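Local atomic coordinates of putative serine phosphatase (Pseudomonas aeruginosa, PDB entry 6K4E), a protein that probably removes phosphate from phosphorylated serine or threonine through a metal-dependent PP2C-type phosphatase domain, in a pathway that controls biofilm formation. Residues B[232-237]-B[274-279]; B[238-243]-B[278-283]. All coordinates share one frame; numbering follows the deposited sequence.

How the contacts relate
Both contacts use helix 269-284, meeting consecutive pieces of chain on its inner side. Contact 1 takes strand 231-236, and contact 2 the short helix 238-242 that follows it. Their touching side chains lie largely in the core, and the two regions join directly, with Phe-276 O 3.6 Å from Phe-240 CZ. Contact 1 is slight, a single pair of aromatic rings burying 72 Å². Contact 2 buries 247 Å² and builds on a leucine lying over a phenylalanine face. The chemistry changes along the chain: the strand offers the helix one tyrosine ring, whose hydroxyl bonds to Gln-272 of that helix, whereas beyond contact 2's apolar patch lie Asp-238, two magnesium ions and their waters.

Contact 1: B[232-237]-B[274-279]; sequences TFYLST and EAFVAT
Tyr-234 on the strand and Phe-276 on the helix make the whole of this contact, ring against ring. Tyr-234 CB leaves the strand toward the helix. With CG anti to the carbonyl carbon (chi1 -54°), the ring brings CD2 and CE2 to Phe-276. Tyr-234 CD2 lies 4.0 Å from Phe-276 CE2. One atom further out, Tyr-234 CE2 comes closer, 3.6 Å from that same Phe-276 CE2. At the tip, OH is hydrogen-bonded to Gln-272 OE1, one helical turn before Phe-276, so the ring's polar end is satisfied by the helix it packs on. Phe-276 receives the tyrosine at its edge, near its own plane. The Tyr-234 and Phe-276 rings form an oblique pair, their planes inclined by 44°. Met-260 and Leu-261 of helix 254-264 also pack on Phe-276, and the rings of His-264 and Phe-83 meet it at steep angles. Within the helix, Thr-279 OG1 and N both bond to Ala-275 O, from opposite faces of its carbonyl plane. This is helix-on-sheet packing, in which helix 269-284 flanks a five-stranded antiparallel sheet of the PP2C-type alpha-beta sandwich.

Contact 2: B[238-243]-B[278-283]; sequences DGFLDQ and ATLAEY. With MG (magnesium ion), chain H; MG (magnesium ion), chain F.
Leu-280 lies over one face of the Phe-240 ring, and here the packing is tight. Its CD2 makes a CH-pi contact, 4.0 Å from the ring centroid of Phe-240 and 27° off the normal, while CD1 lies over the centre of the same face, 4.0 Å above the plane. The leucine CB adds to the grip, 3.7 Å from Phe-240 CE2. A chi1 of -163° turns Leu-280 CG away from the backbone N and sends both methyls to the short helix. CD1 is also caught by the aliphatic part of Gln-243, which crosses the leucine at about a right angle and places its CB 3.6 Å from Leu-280 CD1. The glutamine amide is held elsewhere, NE2 by Pro-288 O and OE1 by Arg-290 N.

The contact is looser at Tyr-283, where Gln-243 O merely approaches the ring edge, 3.6 Å from Tyr-283 CE2. That ring's OH bonds to Phe-250 O, and Phe-252 meets both Phe-240 and Tyr-283 edge-to-face. Ala-281 and Glu-282 lie on the solvent side. At the far end of the short helix, well away from the leucine, Asp-238, just past strand 231-236, spans two magnesium ions: OD1 binds one, with Asp-112, Asp-291 and three waters, and OD2 binds the other. Asp-112 also binds another magnesium, an arrangement consistent with the PP2C metal centre, where an aspartate like Asp-238 often holds a third metal.

Contact 1: B[232-237]-B[274-279]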
# COMPACT_ATOMS: atom_id res chain seq x y z
N THR B 232 1.00 13.24 30.29
CA THR B 232 0.34 12.42 29.26
C THR B 232 0.54 13.17 27.95
O THR B 232 0.43 14.40 27.93
CB THR B 232 -1.15 12.13 29.61
OG1 THR B 232 -1.22 11.63 30.94
CG2 THR B 232 -1.75 11.08 28.70
N PHE B 233 0.89 12.44 26.90
CA PHE B 233 1.17 12.97 25.57
C PHE B 233 0.09 12.50 24.63
O PHE B 233 -0.52 11.46 24.89
CB PHE B 233 2.57 12.54 25.07
CG PHE B 233 3.70 13.08 25.92
CD1 PHE B 233 4.14 12.37 27.04
CD2 PHE B 233 4.27 14.32 25.65
CE1 PHE B 233 5.14 12.89 27.86
CE2 PHE B 233 5.27 14.83 26.48
CZ PHE B 233 5.71 14.10 27.57
N TYR B 234 -0.22 13.32 23.61
CA TYR B 234 -1.32 13.04 22.71
C TYR B 234 -0.95 13.40 21.32
O TYR B 234 -0.55 14.53 21.05
CB TYR B 234 -2.58 13.85 23.08
CG TYR B 234 -3.02 13.69 24.51
CD1 TYR B 234 -2.48 14.49 25.52
CD2 TYR B 234 -3.97 12.73 24.87
CE1 TYR B 234 -2.90 14.35 26.84
CE2 TYR B 234 -4.36 12.56 26.20
CZ TYR B 234 -3.83 13.39 27.17
OH TYR B 234 -4.21 13.23 28.46
N LEU B 235 -1.13 12.44 20.42
CA LEU B 235 -0.86 12.59 19.00
C LEU B 235 -2.18 12.38 18.32
O LEU B 235 -2.66 11.26 18.29
CB LEU B 235 0.18 11.55 18.54
CG LEU B 235 1.64 11.90 18.82
CD1 LEU B 235 2.55 10.71 18.54
CD2 LEU B 235 2.10 13.12 18.00
N SER B 236 -2.77 13.43 17.77
CA SER B 236 -4.05 13.30 17.09
C SER B 236 -3.96 13.85 15.68
O SER B 236 -3.31 14.86 15.46
CB SER B 236 -5.13 14.06 17.86
OG SER B 236 -6.33 14.16 17.10
N THR B 237 -4.69 13.23 14.74
CA THR B 237 -4.81 13.78 13.37
C THR B 237 -5.87 14.88 13.44
O THR B 237 -6.50 15.06 14.50
CB THR B 237 -5.19 12.68 12.36
OG1 THR B 237 -6.41 12.06 12.78
CG2 THR B 237 -4.08 11.60 12.21
N GLU B 274 -12.19 6.40 26.89
CA GLU B 274 -13.66 6.36 26.99
C GLU B 274 -14.28 7.75 27.07
O GLU B 274 -15.24 8.02 26.35
CB GLU B 274 -14.10 5.53 28.23
CG GLU B 274 -15.58 5.15 28.24
CD GLU B 274 -16.59 6.05 28.95
OE1 GLU B 274 -16.18 7.03 29.61
OE2 GLU B 274 -17.81 5.76 28.86
N ALA B 275 -13.72 8.64 27.94
CA ALA B 275 -14.23 10.00 28.08
C ALA B 275 -14.12 10.78 26.79
O ALA B 275 -15.05 11.52 26.49
CB ALA B 275 -13.53 10.75 29.21
N PHE B 276 -13.01 10.61 26.03
CA PHE B 276 -12.78 11.32 24.78
C PHE B 276 -13.80 10.88 23.72
O PHE B 276 -14.41 11.74 23.07
CB PHE B 276 -11.34 11.17 24.31
CG PHE B 276 -10.25 11.80 25.14
CD1 PHE B 276 -10.55 12.55 26.29
CD2 PHE B 276 -8.92 11.77 24.72
CE1 PHE B 276 -9.53 13.19 27.03
CE2 PHE B 276 -7.90 12.38 25.47
CZ PHE B 276 -8.21 13.07 26.62
N VAL B 277 -14.07 9.55 23.61
CA VAL B 277 -15.08 9.00 22.70
C VAL B 277 -16.48 9.52 23.08
O VAL B 277 -17.19 10.04 22.22
CB VAL B 277 -15.02 7.44 22.64
CG1 VAL B 277 -16.28 6.84 22.02
CG2 VAL B 277 -13.79 6.97 21.89
N ALA B 278 -16.86 9.42 24.37
CA ALA B 278 -18.15 9.95 24.84
C ALA B 278 -18.29 11.50 24.67
O ALA B 278 -19.39 11.96 24.39
CB ALA B 278 -18.38 9.55 26.29
N THR B 279 -17.17 12.27 24.78
CA THR B 279 -17.15 13.74 24.59
C THR B 279 -17.43 14.10 23.13
O THR B 279 -18.17 15.04 22.87
CB THR B 279 -15.83 14.36 25.13
OG1 THR B 279 -15.77 14.13 26.54
CG2 THR B 279 -15.69 15.86 24.85

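Contact 2: B[238-243]-B[278-283]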
# COMPACT_ATOMS: atom_id res chain seq x y z
N ASP B 238 -6.09 15.63 12.34
CA ASP B 238 -7.08 16.70 12.37
C ASP B 238 -8.56 16.24 12.54
O ASP B 238 -9.40 17.06 12.87
CB ASP B 238 -6.93 17.59 11.11
CG ASP B 238 -7.14 16.88 9.80
OD1 ASP B 238 -7.58 15.69 9.83
OD2 ASP B 238 -6.89 17.50 8.74
N GLY B 239 -8.86 14.99 12.23
CA GLY B 239 -10.23 14.47 12.23
C GLY B 239 -11.10 14.75 13.44
O GLY B 239 -12.24 15.15 13.30
N PHE B 240 -10.57 14.48 14.64
CA PHE B 240 -11.27 14.70 15.92
C PHE B 240 -11.51 16.21 16.12
O PHE B 240 -12.59 16.62 16.55
CB PHE B 240 -10.43 14.12 17.10
CG PHE B 240 -11.16 14.01 18.42
CD1 PHE B 240 -11.37 15.13 19.22
CD2 PHE B 240 -11.63 12.78 18.88
CE1 PHE B 240 -12.04 15.02 20.44
CE2 PHE B 240 -12.30 12.67 20.10
CZ PHE B 240 -12.50 13.79 20.88
N LEU B 241 -10.48 17.04 15.80
CA LEU B 241 -10.56 18.51 16.02
C LEU B 241 -11.42 19.15 14.96
O LEU B 241 -11.92 20.25 15.18
CB LEU B 241 -9.14 19.16 16.03
CG LEU B 241 -8.28 18.91 17.30
CD1 LEU B 241 -7.54 17.55 17.24
CD2 LEU B 241 -7.23 19.98 17.44
N ASP B 242 -11.62 18.48 13.84
CA ASP B 242 -12.45 18.99 12.75
C ASP B 242 -13.86 18.47 12.82
O ASP B 242 -14.70 18.92 12.04
CB ASP B 242 -11.81 18.68 11.37
CG ASP B 242 -10.53 19.45 11.07
OD1 ASP B 242 -10.20 20.39 11.84
OD2 ASP B 242 -9.88 19.13 10.06
N GLN B 243 -14.15 17.54 13.73
CA GLN B 243 -15.50 16.99 13.85
C GLN B 243 -16.54 18.07 14.10
O GLN B 243 -16.49 18.74 15.14
CB GLN B 243 -15.61 15.94 14.94
CG GLN B 243 -17.00 15.25 15.01
CD GLN B 243 -17.43 14.64 13.68
OE1 GLN B 243 -16.75 13.79 13.10
NE2 GLN B 243 -18.54 15.12 13.14
N ALA B 278 -16.86 9.42 24.37
CA ALA B 278 -18.15 9.95 24.84
C ALA B 278 -18.29 11.50 24.67
O ALA B 278 -19.39 11.96 24.39
CB ALA B 278 -18.38 9.55 26.29
N THR B 279 -17.17 12.27 24.78
CA THR B 279 -17.15 13.74 24.59
C THR B 279 -17.43 14.10 23.13
O THR B 279 -18.17 15.04 22.87
CB THR B 279 -15.83 14.36 25.13
OG1 THR B 279 -15.77 14.13 26.54
CG2 THR B 279 -15.69 15.86 24.85
N LEU B 280 -16.87 13.34 22.18
CA LEU B 280 -17.10 13.59 20.76
C LEU B 280 -18.50 13.12 20.34
O LEU B 280 -19.18 13.84 19.59
CB LEU B 280 -16.03 12.94 19.87
CG LEU B 280 -15.98 13.50 18.42
CD1 LEU B 280 -15.54 14.96 18.39
CD2 LEU B 280 -15.08 12.70 17.59
N ALA B 281 -18.93 11.94 20.83
CA ALA B 281 -20.26 11.40 20.52
C ALA B 281 -21.34 12.40 20.94
O ALA B 281 -22.25 12.69 20.16
CB ALA B 281 -20.47 10.06 21.20
N GLU B 282 -21.16 13.00 22.11
CA GLU B 282 -22.06 14.01 22.66
C GLU B 282 -22.08 15.27 21.83
O GLU B 282 -23.16 15.73 21.48
CB GLU B 282 -21.73 14.30 24.14
CG GLU B 282 -22.53 15.44 24.76
CD GLU B 282 -23.20 15.23 26.10
OE1 GLU B 282 -23.66 16.25 26.67
OE2 GLU B 282 -23.28 14.08 26.58
N TYR B 283 -20.88 15.80 21.48
CA TYR B 283 -20.68 17.01 20.69
C TYR B 283 -21.27 16.86 19.31
O TYR B 283 -22.06 17.67 18.89
CB TYR B 283 -19.18 17.38 20.63
CG TYR B 283 -18.94 18.71 19.94
CD1 TYR B 283 -19.28 19.91 20.57
CD2 TYR B 283 -18.40 18.77 18.66
CE1 TYR B 283 -19.10 21.13 19.93
CE2 TYR B 283 -18.22 19.99 18.01
CZ TYR B 283 -18.57 21.17 18.64
OH TYR B 283 -18.40 22.38 18.02
MG MG H . -5.56 19.25 8.25
MG MG F . -7.79 14.07 8.15
O HOH W 1 -7.44 15.51 6.71
O HOH W 2 -7.81 12.46 9.76
O HOH W 3 -8.21 12.93 6.42
O HOH W 4 -7.21 19.44 6.67
O HOH W 5 -4.86 18.18 6.28